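TetR-family transcriptional regulator (Streptomyces coelicolor A3, PDB 2QIB) probably binds operator DNA through an N-terminal helix-turn-helix domain and regulates transcription, as members of the TetR family generally do. Local coordinates at residues 19-24 with 40-45; 34-39 with 48-53; 66-71 with 96-101; 108-113 with 163-168. One frame throughout, in Å; residues are numbered along the deposited sequence.

Contact 1 (19-24 with 40-45); sequences IGVALD and ASAAGI
Val21 meets Ala42 and Ala43 through methyl groups alone, a compact example of how two helices can pack when one of them offers only alanines. The apolar contacts divide between the two branches of the valine. CG1, anti to the backbone N (chi1 166°), reaches the CB of Ala42 at 3.5 Å, tighter than carbon atoms usually pack. CG2, which stands beside the backbone N, lies over the backbone of Ala43, with that residue's CA at 4.1 Å and its CB at 4.2 Å. The fork of the valine thus spans two successive residues, and the small alanine side chains let the helices come close: the CA atoms of Val21 and Ala43 are 6.3 Å apart. No hydrogen bond crosses between the segments.

Within segment 40-45 the polar bonds belong to the helix end. Directly after the alanine pair, helix 36-43 ends in a Schellman motif: Gly44 takes a positive phi of 79°, and Ile45 N returns to Ala40 O at 3.0 Å, turning the chain toward the next helix of the predicted helix-turn-helix.

Among its neighbours, helix 11-28 carries the contact on one side and presents Ile19 and Ala22 to helix 57-75 on another. Ala43 also packs on Gln17 and Leu18 of helix 11-28, while Ala40 and Ile45 touch Val50 of helix 47-53, so helix 36-43 and the turn after it pack against both.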
loop_
_atom_site.group_PDB
_atom_site.type_symbol
_atom_site.label_atom_id
_atom_site.label_comp_id
_atom_site.label_asym_id
_atom_site.label_seq_id
_atom_site.Cartn_x
_atom_site.Cartn_y
_atom_site.Cartn_z
ATOM N N ILE A 19 2.939 -27.810 10.708
ATOM C CA ILE A 19 2.768 -26.579 9.914
ATOM C C ILE A 19 1.398 -25.981 10.208
ATOM O O ILE A 19 1.285 -24.767 10.354
ATOM C CB ILE A 19 2.980 -26.832 8.382
ATOM C CG1 ILE A 19 4.439 -27.270 8.137
ATOM C CG2 ILE A 19 2.652 -25.551 7.523
ATOM C CD1 ILE A 19 4.741 -27.792 6.691
ATOM N N GLY A 20 0.379 -26.843 10.304
ATOM C CA GLY A 20 -1.019 -26.387 10.593
ATOM C C GLY A 20 -1.151 -25.740 11.968
ATOM O O GLY A 20 -1.816 -24.716 12.130
ATOM N N VAL A 21 -0.519 -26.360 12.964
ATOM C CA VAL A 21 -0.545 -25.847 14.314
ATOM C C VAL A 21 0.162 -24.506 14.338
ATOM O O VAL A 21 -0.326 -23.531 14.935
ATOM C CB VAL A 21 0.124 -26.850 15.255
ATOM C CG1 VAL A 21 0.426 -26.216 16.612
ATOM C CG2 VAL A 21 -0.758 -28.107 15.396
ATOM N N ALA A 22 1.330 -24.456 13.708
ATOM C CA ALA A 22 2.081 -23.196 13.602
ATOM C C ALA A 22 1.270 -22.110 12.933
ATOM O O ALA A 22 1.239 -20.957 13.399
ATOM C CB ALA A 22 3.389 -23.410 12.852
ATOM N N LEU A 23 0.632 -22.459 11.818
ATOM C CA LEU A 23 -0.189 -21.486 11.109
ATOM C C LEU A 23 -1.317 -20.982 12.007
ATOM O O LEU A 23 -1.597 -19.775 12.047
ATOM C CB LEU A 23 -0.756 -22.104 9.831
ATOM C CG LEU A 23 -1.566 -21.084 9.007
ATOM C CD1 LEU A 23 -0.841 -19.722 8.824
ATOM C CD2 LEU A 23 -1.856 -21.704 7.677
ATOM N N ASP A 24 -1.940 -21.892 12.750
ATOM C CA ASP A 24 -3.004 -21.487 13.672
ATOM C C ASP A 24 -2.516 -20.432 14.695
ATOM O O ASP A 24 -3.127 -19.387 14.876
ATOM C CB ASP A 24 -3.557 -22.698 14.422
ATOM C CG ASP A 24 -4.693 -22.316 15.365
ATOM O OD1 ASP A 24 -5.626 -21.641 14.915
ATOM O OD2 ASP A 24 -4.647 -22.668 16.555
ATOM N N ALA A 40 4.690 -27.073 20.174
ATOM C CA ALA A 40 4.846 -28.469 20.629
ATOM C C ALA A 40 3.634 -28.867 21.451
ATOM O O ALA A 40 3.016 -29.907 21.202
ATOM C CB ALA A 40 6.134 -28.638 21.453
ATOM N N SER A 41 3.262 -28.025 22.424
ATOM C CA SER A 41 2.094 -28.336 23.261
ATOM C C SER A 41 0.792 -28.515 22.451
ATOM O O SER A 41 0.101 -29.513 22.620
ATOM C CB SER A 41 1.935 -27.292 24.375
ATOM O OG SER A 41 0.765 -27.524 25.132
ATOM N N ALA A 42 0.482 -27.561 21.570
ATOM C CA ALA A 42 -0.683 -27.645 20.690
ATOM C C ALA A 42 -0.651 -28.891 19.793
ATOM O O ALA A 42 -1.688 -29.507 19.541
ATOM C CB ALA A 42 -0.803 -26.392 19.859
ATOM N N ALA A 43 0.543 -29.260 19.334
ATOM C CA ALA A 43 0.712 -30.444 18.486
ATOM C C ALA A 43 0.713 -31.765 19.259
ATOM O O ALA A 43 0.642 -32.847 18.654
ATOM C CB ALA A 43 1.992 -30.312 17.649
ATOM N N GLY A 44 0.843 -31.709 20.584
ATOM C CA GLY A 44 0.869 -32.926 21.398
ATOM C C GLY A 44 2.217 -33.616 21.355
ATOM O O GLY A 44 2.304 -34.828 21.558
ATOM N N ILE A 45 3.287 -32.856 21.109
ATOM C CA ILE A 45 4.639 -33.453 21.055
ATOM C C ILE A 45 5.640 -32.708 21.937
ATOM O O ILE A 45 5.319 -31.662 22.491
ATOM C CB ILE A 45 5.183 -33.557 19.596
ATOM C CG1 ILE A 45 5.448 -32.165 19.002
ATOM C CG2 ILE A 45 4.275 -34.414 18.754
ATOM C CD1 ILE A 45 5.953 -32.165 17.554
#

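Contact 2 (34-39 with 48-53); sequences VSIDEI and PLVYHY
The phenol ring of Tyr51 meets Ile36 obliquely, presenting neither a clear face nor a clear edge to it. CG2 of the isoleucine lies 3.8 Å from ring atom CE2 of the tyrosine, and its CG1 is 3.6 Å from the OH.

Ile36 CG2, anti to the backbone N, is also the branch that touches Val50, whose CG1 lies 3.9 Å away; one methyl is thereby shared between valine and tyrosine. An alanine at Tyr51 would remove the ring and is likely to leave CG1 and CG2 of Ile36 without their aromatic neighbour.

Helix 36-43 starts with a capping box: Glu38 N donates to Ser35 OG at 2.9 Å, and Ser35 N donates to Glu38 OE1, reaching it from above the carboxylate plane. The same OE1 takes a salt bridge from Arg29.

Chemically, the two helices of the predicted helix-turn-helix meet here by van der Waals packing, the tyrosine hydroxyl included, with no hydrogen bond across, whereas polar groups fix the start of the first helix. The relative placement of the two helices, which probably matters for DNA binding as in other helix-turn-helix proteins, is set at this point by packing and not by a polar link.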
loop_
_atom_site.group_PDB
_atom_site.type_symbol
_atom_site.label_atom_id
_atom_site.label_comp_id
_atom_site.label_asym_id
_atom_site.label_seq_id
_atom_site.Cartn_x
_atom_site.Cartn_y
_atom_site.Cartn_z
ATOM N N VAL A 34 4.449 -16.229 20.039
ATOM C CA VAL A 34 4.266 -17.640 19.712
ATOM C C VAL A 34 5.606 -18.320 19.902
ATOM O O VAL A 34 6.594 -17.915 19.306
ATOM C CB VAL A 34 3.757 -17.840 18.247
ATOM C CG1 VAL A 34 3.630 -19.333 17.919
ATOM C CG2 VAL A 34 2.379 -17.150 18.078
ATOM N N SER A 35 5.642 -19.352 20.738
ATOM C CA SER A 35 6.903 -20.060 21.032
ATOM C C SER A 35 6.899 -21.484 20.481
ATOM O O SER A 35 5.853 -22.074 20.230
ATOM C CB SER A 35 7.144 -20.151 22.543
ATOM O OG SER A 35 6.193 -21.014 23.159
ATOM N N ILE A 36 8.091 -22.055 20.352
ATOM C CA ILE A 36 8.202 -23.478 20.002
ATOM C C ILE A 36 7.492 -24.344 21.028
ATOM O O ILE A 36 6.775 -25.287 20.662
ATOM C CB ILE A 36 9.671 -23.912 19.851
ATOM C CG1 ILE A 36 10.351 -23.158 18.705
ATOM C CG2 ILE A 36 9.789 -25.468 19.751
ATOM C CD1 ILE A 36 9.692 -23.330 17.336
ATOM N N ASP A 37 7.670 -24.025 22.314
ATOM C CA ASP A 37 6.982 -24.767 23.373
ATOM C C ASP A 37 5.446 -24.762 23.175
ATOM O O ASP A 37 4.773 -25.767 23.398
ATOM C CB ASP A 37 7.348 -24.208 24.742
ATOM C CG ASP A 37 8.748 -24.637 25.200
ATOM O OD1 ASP A 37 9.362 -25.527 24.556
ATOM O OD2 ASP A 37 9.230 -24.101 26.225
ATOM N N GLU A 38 4.894 -23.630 22.748
ATOM C CA GLU A 38 3.440 -23.551 22.546
ATOM C C GLU A 38 3.006 -24.399 21.349
ATOM O O GLU A 38 1.942 -25.033 21.357
ATOM C CB GLU A 38 3.010 -22.097 22.385
ATOM C CG GLU A 38 3.060 -21.354 23.720
ATOM C CD GLU A 38 2.898 -19.849 23.567
ATOM O OE1 GLU A 38 3.112 -19.344 22.467
ATOM O OE2 GLU A 38 2.577 -19.186 24.577
ATOM N N ILE A 39 3.829 -24.366 20.307
ATOM C CA ILE A 39 3.582 -25.166 19.112
ATOM C C ILE A 39 3.639 -26.671 19.464
ATOM O O ILE A 39 2.718 -27.420 19.122
ATOM C CB ILE A 39 4.566 -24.764 17.982
ATOM C CG1 ILE A 39 4.225 -23.335 17.491
ATOM C CG2 ILE A 39 4.514 -25.795 16.826
ATOM C CD1 ILE A 39 5.334 -22.700 16.557
ATOM N N PRO A 48 11.931 -30.980 21.685
ATOM C CA PRO A 48 12.924 -31.504 20.730
ATOM C C PRO A 48 12.283 -32.101 19.466
ATOM O O PRO A 48 12.828 -31.945 18.352
ATOM C CB PRO A 48 13.663 -32.595 21.537
ATOM C CG PRO A 48 13.457 -32.203 22.944
ATOM C CD PRO A 48 12.073 -31.605 23.011
ATOM N N LEU A 49 11.124 -32.746 19.610
ATOM C CA LEU A 49 10.494 -33.327 18.416
ATOM C C LEU A 49 10.091 -32.259 17.364
ATOM O O LEU A 49 10.148 -32.524 16.153
ATOM C CB LEU A 49 9.355 -34.306 18.778
ATOM C CG LEU A 49 8.796 -35.146 17.610
ATOM C CD1 LEU A 49 9.914 -35.908 16.872
ATOM C CD2 LEU A 49 7.744 -36.123 18.133
ATOM N N VAL A 50 9.725 -31.044 17.801
ATOM C CA VAL A 50 9.472 -29.950 16.854
ATOM C C VAL A 50 10.738 -29.655 16.044
ATOM O O VAL A 50 10.689 -29.511 14.834
ATOM C CB VAL A 50 8.984 -28.649 17.550
ATOM C CG1 VAL A 50 8.876 -27.502 16.540
ATOM C CG2 VAL A 50 7.649 -28.901 18.258
ATOM N N TYR A 51 11.890 -29.615 16.726
ATOM C CA TYR A 51 13.149 -29.341 16.033
ATOM C C TYR A 51 13.605 -30.503 15.122
ATOM O O TYR A 51 14.507 -30.326 14.296
ATOM C CB TYR A 51 14.246 -29.015 17.055
ATOM C CG TYR A 51 14.097 -27.662 17.712
ATOM C CD1 TYR A 51 14.514 -26.496 17.054
ATOM C CD2 TYR A 51 13.548 -27.554 18.986
ATOM C CE1 TYR A 51 14.391 -25.272 17.669
ATOM C CE2 TYR A 51 13.440 -26.328 19.622
ATOM C CZ TYR A 51 13.860 -25.197 18.952
ATOM O OH TYR A 51 13.730 -23.977 19.557
ATOM N N HIS A 52 12.995 -31.676 15.265
ATOM C CA HIS A 52 13.234 -32.762 14.305
ATOM C C HIS A 52 12.752 -32.367 12.904
ATOM O O HIS A 52 13.325 -32.797 11.903
ATOM C CB HIS A 52 12.550 -34.047 14.758
ATOM C CG HIS A 52 12.911 -35.242 13.922
ATOM N ND1 HIS A 52 14.126 -35.880 14.037
ATOM C CD2 HIS A 52 12.233 -35.900 12.951
ATOM C CE1 HIS A 52 14.178 -36.890 13.186
ATOM N NE2 HIS A 52 13.042 -36.928 12.515
ATOM N N TYR A 53 11.696 -31.553 12.857
ATOM C CA TYR A 53 11.032 -31.166 11.594
ATOM C C TYR A 53 11.451 -29.813 11.048
ATOM O O TYR A 53 11.478 -29.584 9.827
ATOM C CB TYR A 53 9.525 -31.223 11.818
ATOM C CG TYR A 53 9.028 -32.631 11.998
ATOM C CD1 TYR A 53 8.689 -33.397 10.877
ATOM C CD2 TYR A 53 8.886 -33.214 13.261
ATOM C CE1 TYR A 53 8.234 -34.687 10.999
ATOM C CE2 TYR A 53 8.443 -34.537 13.394
ATOM C CZ TYR A 53 8.105 -35.255 12.236
ATOM O OH TYR A 53 7.658 -36.550 12.281
#

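Contact 3 (66-71 with 96-101)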
loop_
_atom_site.group_PDB
_atom_site.type_symbol
_atom_site.label_atom_id
_atom_site.label_comp_id
_atom_site.label_asym_id
_atom_site.label_seq_id
_atom_site.Cartn_x
_atom_site.Cartn_y
_atom_site.Cartn_z
ATOM N N GLN A 66 4.099 -20.014 3.843
ATOM C CA GLN A 66 3.945 -20.674 2.539
ATOM C C GLN A 66 2.560 -21.292 2.362
ATOM O O GLN A 66 1.910 -21.121 1.319
ATOM C CB GLN A 66 5.028 -21.744 2.353
ATOM C CG GLN A 66 4.857 -22.581 1.058
ATOM C CD GLN A 66 5.406 -21.838 -0.143
ATOM O OE1 GLN A 66 4.667 -21.444 -1.054
ATOM N NE2 GLN A 66 6.711 -21.619 -0.142
ATOM N N ARG A 67 2.093 -22.005 3.369
ATOM C CA ARG A 67 0.752 -22.562 3.295
ATOM C C ARG A 67 -0.326 -21.468 3.152
ATOM O O ARG A 67 -1.236 -21.566 2.317
ATOM C CB ARG A 67 0.452 -23.403 4.536
ATOM C CG ARG A 67 -0.859 -24.163 4.335
ATOM C CD ARG A 67 -1.312 -24.966 5.519
ATOM N NE ARG A 67 -0.510 -26.182 5.662
ATOM C CZ ARG A 67 -0.740 -27.098 6.586
ATOM N NH1 ARG A 67 -1.740 -26.920 7.443
ATOM N NH2 ARG A 67 0.034 -28.185 6.666
ATOM N N ALA A 68 -0.204 -20.441 3.994
ATOM C CA ALA A 68 -1.155 -19.311 3.999
ATOM C C ALA A 68 -1.143 -18.560 2.664
ATOM O O ALA A 68 -2.204 -18.202 2.115
ATOM C CB ALA A 68 -0.797 -18.368 5.098
ATOM N N SER A 69 0.061 -18.337 2.153
ATOM C CA SER A 69 0.263 -17.644 0.874
ATOM C C SER A 69 -0.358 -18.426 -0.285
ATOM O O SER A 69 -1.019 -17.843 -1.163
ATOM C CB SER A 69 1.770 -17.397 0.659
ATOM O OG SER A 69 2.235 -16.455 1.623
ATOM N N ASP A 70 -0.152 -19.749 -0.310
ATOM C CA ASP A 70 -0.794 -20.606 -1.303
ATOM C C ASP A 70 -2.308 -20.552 -1.237
ATOM O O ASP A 70 -2.987 -20.526 -2.281
ATOM C CB ASP A 70 -0.326 -22.066 -1.160
ATOM C CG ASP A 70 1.117 -22.247 -1.595
ATOM O OD1 ASP A 70 1.630 -21.357 -2.290
ATOM O OD2 ASP A 70 1.753 -23.258 -1.225
ATOM N N ASP A 71 -2.826 -20.550 -0.013
ATOM C CA ASP A 71 -4.265 -20.457 0.223
ATOM C C ASP A 71 -4.805 -19.146 -0.397
ATOM O O ASP A 71 -5.731 -19.179 -1.257
ATOM C CB ASP A 71 -4.513 -20.555 1.734
ATOM C CG ASP A 71 -5.975 -20.321 2.146
ATOM O OD1 ASP A 71 -6.896 -20.241 1.303
ATOM O OD2 ASP A 71 -6.202 -20.204 3.373
ATOM N N PHE A 96 -11.345 -10.860 2.226
ATOM C CA PHE A 96 -11.654 -10.460 3.595
ATOM C C PHE A 96 -11.869 -11.638 4.550
ATOM O O PHE A 96 -11.526 -11.547 5.738
ATOM C CB PHE A 96 -12.821 -9.467 3.623
ATOM C CG PHE A 96 -12.357 -8.022 3.371
ATOM C CD1 PHE A 96 -12.063 -7.588 2.082
ATOM C CD2 PHE A 96 -12.202 -7.150 4.424
ATOM C CE1 PHE A 96 -11.621 -6.281 1.848
ATOM C CE2 PHE A 96 -11.747 -5.814 4.216
ATOM C CZ PHE A 96 -11.475 -5.387 2.924
ATOM N N ASP A 97 -12.409 -12.739 4.028
ATOM C CA ASP A 97 -12.541 -13.976 4.850
ATOM C C ASP A 97 -11.130 -14.359 5.305
ATOM O O ASP A 97 -10.884 -14.632 6.493
ATOM C CB ASP A 97 -13.087 -15.122 3.982
ATOM C CG ASP A 97 -14.596 -15.050 3.762
ATOM O OD1 ASP A 97 -15.292 -14.218 4.396
ATOM O OD2 ASP A 97 -15.082 -15.849 2.918
ATOM N N PHE A 98 -10.207 -14.373 4.353
ATOM C CA PHE A 98 -8.815 -14.738 4.655
ATOM C C PHE A 98 -8.203 -13.824 5.700
ATOM O O PHE A 98 -7.587 -14.267 6.670
ATOM C CB PHE A 98 -7.970 -14.701 3.376
ATOM C CG PHE A 98 -6.532 -15.114 3.607
ATOM C CD1 PHE A 98 -6.155 -16.460 3.496
ATOM C CD2 PHE A 98 -5.577 -14.165 3.950
ATOM C CE1 PHE A 98 -4.829 -16.841 3.736
ATOM C CE2 PHE A 98 -4.245 -14.532 4.185
ATOM C CZ PHE A 98 -3.871 -15.856 4.074
ATOM N N VAL A 99 -8.332 -12.514 5.475
ATOM C CA VAL A 99 -7.759 -11.480 6.374
ATOM C C VAL A 99 -8.337 -11.619 7.790
ATOM O O VAL A 99 -7.602 -11.588 8.787
ATOM C CB VAL A 99 -7.986 -10.052 5.806
ATOM C CG1 VAL A 99 -7.548 -9.002 6.811
ATOM C CG2 VAL A 99 -7.190 -9.891 4.483
ATOM N N ASP A 100 -9.647 -11.821 7.875
ATOM C CA ASP A 100 -10.295 -12.081 9.159
ATOM C C ASP A 100 -9.653 -13.284 9.863
ATOM O O ASP A 100 -9.193 -13.171 10.999
ATOM C CB ASP A 100 -11.780 -12.359 8.920
ATOM C CG ASP A 100 -12.586 -12.504 10.227
ATOM O OD1 ASP A 100 -12.051 -12.299 11.342
ATOM O OD2 ASP A 100 -13.769 -12.855 10.118
ATOM N N GLU A 101 -9.593 -14.397 9.148
ATOM C CA GLU A 101 -9.119 -15.701 9.680
ATOM C C GLU A 101 -7.686 -15.601 10.198
ATOM O O GLU A 101 -7.303 -16.326 11.142
ATOM C CB GLU A 101 -9.150 -16.757 8.567
ATOM C CG GLU A 101 -10.548 -17.225 8.167
ATOM C CD GLU A 101 -10.566 -17.942 6.801
ATOM O OE1 GLU A 101 -9.509 -18.468 6.338
ATOM O OE2 GLU A 101 -11.657 -17.972 6.174
#
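Phe98 extends from helix 84-101 toward helix 57-75, where its ring meets the backbone of Ala68 and the carboxylate of Asp71. Its CG is anti to the backbone N (chi1 -178°), which carries the ring outward across the gap between the helices; the nearest CA atoms, those of Asp71 and Phe98, are still 8.5 Å apart. A large side chain is what closes such a distance.

The side chains of Asp71 and Phe98 run past each other in opposite directions, and their flat groups stand steeply, with carboxylate and ring planes 77° apart. Asp71 OD2 lies in the ring plane at the edge, 3.7 Å from CE1 of Phe98. Ala68 O comes obliquely to the same end of the ring, 3.4 Å from CE1, and the CB of Ala68 packs on CZ at 4.1 Å. Leu72 of helix 57-75 also touches the phenylalanine, and the ring of His102 meets its ring with the planes at about 35°.

Replacing Phe98 with an alanine would probably open a gap between the two helices and leave Asp71 OD2 and the Ala68 carbonyl without their aromatic neighbour.

Asp71 and Glu101 bring like charges near each other, 4.8 Å between OD2 and OE1, but Arg75 forms salt bridges with both and probably offsets their repulsion. The chemistry is thus mixed: Asp71 OD2 lies at the ring edge, whose hydrogens are weakly positive, which is probably favourable, while the stronger electrostatic link between the helices passes through the neighbouring arginine.

Contact 4 (108-113 with 163-168)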
loop_
_atom_site.group_PDB
_atom_site.type_symbol
_atom_site.label_atom_id
_atom_site.label_comp_id
_atom_site.label_asym_id
_atom_site.label_seq_id
_atom_site.Cartn_x
_atom_site.Cartn_y
_atom_site.Cartn_z
ATOM N N ALA A 108 0.602 -8.209 11.855
ATOM C CA ALA A 108 1.998 -8.206 12.322
ATOM C C ALA A 108 2.978 -8.324 11.165
ATOM O O ALA A 108 3.995 -7.604 11.114
ATOM C CB ALA A 108 2.219 -9.318 13.387
ATOM N N LEU A 109 2.696 -9.214 10.218
ATOM C CA LEU A 109 3.570 -9.431 9.069
ATOM C C LEU A 109 3.641 -8.187 8.199
ATOM O O LEU A 109 4.725 -7.774 7.774
ATOM C CB LEU A 109 3.081 -10.599 8.222
ATOM C CG LEU A 109 3.826 -10.908 6.922
ATOM C CD1 LEU A 109 5.249 -11.364 7.205
ATOM C CD2 LEU A 109 3.087 -11.928 6.127
HETATM N N MSE A 110 2.480 -7.605 7.933
HETATM C CA MSE A 110 2.419 -6.509 6.966
HETATM C C MSE A 110 2.943 -5.218 7.572
HETATM O O MSE A 110 3.634 -4.453 6.892
HETATM C CB MSE A 110 1.008 -6.336 6.396
HETATM C CG MSE A 110 0.463 -7.559 5.683
HETATM SE SE MSE A 110 1.644 -8.365 4.286
HETATM C CE MSE A 110 1.559 -6.920 2.973
ATOM N N ARG A 111 2.649 -4.981 8.846
ATOM C CA ARG A 111 3.079 -3.733 9.495
ATOM C C ARG A 111 4.564 -3.781 9.858
ATOM O O ARG A 111 5.194 -2.734 10.054
ATOM C CB ARG A 111 2.177 -3.354 10.680
ATOM C CG ARG A 111 0.737 -3.006 10.227
ATOM C CD ARG A 111 -0.215 -2.808 11.401
ATOM N NE ARG A 111 -1.569 -2.419 10.978
ATOM C CZ ARG A 111 -1.966 -1.162 10.758
ATOM N NH1 ARG A 111 -1.111 -0.150 10.908
ATOM N NH2 ARG A 111 -3.222 -0.910 10.384
ATOM N N GLY A 112 5.117 -4.992 9.932
ATOM C CA GLY A 112 6.567 -5.210 9.938
ATOM C C GLY A 112 7.208 -4.832 8.598
ATOM O O GLY A 112 8.225 -4.144 8.572
ATOM N N GLY A 113 6.624 -5.268 7.482
ATOM C CA GLY A 113 7.169 -4.949 6.146
ATOM C C GLY A 113 8.392 -5.778 5.748
ATOM O O GLY A 113 8.781 -6.704 6.479
ATOM N N THR A 163 -6.274 -1.180 2.776
ATOM C CA THR A 163 -7.670 -1.165 3.191
ATOM C C THR A 163 -7.929 -2.303 4.181
ATOM O O THR A 163 -8.571 -2.084 5.218
ATOM C CB THR A 163 -8.612 -1.225 1.979
ATOM O OG1 THR A 163 -8.466 -0.012 1.212
ATOM C CG2 THR A 163 -10.068 -1.347 2.395
ATOM N N ALA A 164 -7.453 -3.507 3.865
ATOM C CA ALA A 164 -7.673 -4.646 4.766
ATOM C C ALA A 164 -6.957 -4.423 6.111
ATOM O O ALA A 164 -7.516 -4.701 7.170
ATOM C CB ALA A 164 -7.172 -5.954 4.108
ATOM N N LEU A 165 -5.740 -3.881 6.080
ATOM C CA LEU A 165 -4.983 -3.642 7.316
ATOM C C LEU A 165 -5.672 -2.570 8.175
ATOM O O LEU A 165 -5.796 -2.696 9.419
ATOM C CB LEU A 165 -3.554 -3.185 6.983
ATOM C CG LEU A 165 -2.664 -4.271 6.400
ATOM C CD1 LEU A 165 -1.402 -3.632 5.812
ATOM C CD2 LEU A 165 -2.335 -5.352 7.520
ATOM N N LEU A 166 -6.180 -1.526 7.516
ATOM C CA LEU A 166 -6.856 -0.475 8.247
ATOM C C LEU A 166 -8.174 -1.004 8.809
ATOM O O LEU A 166 -8.597 -0.587 9.904
ATOM C CB LEU A 166 -7.080 0.758 7.341
ATOM C CG LEU A 166 -5.762 1.483 6.997
ATOM C CD1 LEU A 166 -5.917 2.389 5.753
ATOM C CD2 LEU A 166 -5.244 2.301 8.241
ATOM N N TRP A 167 -8.822 -1.915 8.062
ATOM C CA TRP A 167 -10.083 -2.531 8.508
ATOM C C TRP A 167 -9.848 -3.282 9.827
ATOM O O TRP A 167 -10.578 -3.067 10.816
ATOM C CB TRP A 167 -10.676 -3.441 7.444
ATOM C CG TRP A 167 -11.816 -4.263 7.971
ATOM C CD1 TRP A 167 -13.043 -3.821 8.400
ATOM C CD2 TRP A 167 -11.800 -5.680 8.171
ATOM N NE1 TRP A 167 -13.826 -4.913 8.803
ATOM C CE2 TRP A 167 -13.068 -6.053 8.683
ATOM C CE3 TRP A 167 -10.846 -6.682 7.907
ATOM C CZ2 TRP A 167 -13.394 -7.400 8.965
ATOM C CZ3 TRP A 167 -11.159 -8.018 8.198
ATOM C CH2 TRP A 167 -12.425 -8.361 8.704
ATOM N N LEU A 168 -8.774 -4.054 9.865
ATOM C CA LEU A 168 -8.444 -4.876 11.059
ATOM C C LEU A 168 -8.227 -4.064 12.333
ATOM O O LEU A 168 -8.433 -4.574 13.458
ATOM C CB LEU A 168 -7.233 -5.733 10.781
ATOM C CG LEU A 168 -7.411 -6.943 9.875
ATOM C CD1 LEU A 168 -6.042 -7.528 9.597
ATOM C CD2 LEU A 168 -8.313 -7.999 10.545
HETATM O O HOH W 1 -3.898 -3.955 11.093
#
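Arg111 reaches from helix 103-116 to Leu165 of helix 147-168, and its long side chain shows how a surface arginine can bridge two separated helices. From CB the chain sets out beside the backbone N, with CG anti to the carbonyl carbon (chi1 -66°), and then runs extended from CG to NE. At NE it meets the water: the nitrogen donates to water 1 at 2.8 Å, and that water in turn donates to Leu165 O, also at 2.8 Å. At the tip, NH2 makes a weak direct hydrogen bond to the same Leu165 O, 3.3 Å long with an N-H...O angle of 155°. Carbonyl and water both lie at the edge of the guanidinium, near its plane, so the group grips one backbone oxygen directly and through the solvent.

Alongside this polar bridge, the CB of selenomethionine Met110 sits against the fork of Leu165, with CD2 at 3.7 Å, and the two side chains cross at about a right angle. Beyond CB and CG the selenomethionine bends away from Leu165; the residue also packs on Val125 and Arg129 of helix 119-140.

The pair contributes to the subunit interface: Asn122 of the second subunit donates to Gly112 O, and Arg154 of that subunit packs on Leu166. The axes of segments 108-113 and 163-168 pass 11.0 Å apart, with 119° between their N-to-C directions, a wide, steeply inclined pair in the all-helical C-terminal domain characteristic of TetR regulators.

How the contacts relate
Contacts 1 and 2 share helix 36-43 and form one continuous body in the predicted DNA-binding domain: their centres are 8 Å apart, and Ala40 CB touches Val50 CG2 at 3.5 Å. Contact 3 follows toward the middle of the chain, 18 Å from contact 1 between centres, with Arg67 and Ala68 packing against Gly20 and Leu23. The centre of contact 4 is 13 Å from that of contact 3, and the two are joined by Val99 on Leu168 and Phe96 on Trp167. The side chains of Phe98 and Met110 each lie about 4 Å from bound hexaethylene glycol, probably from the crystallisation liquor, though such molecules often mark pockets. Contacts 2 and 4 do not touch; their centres are 27 Å apart.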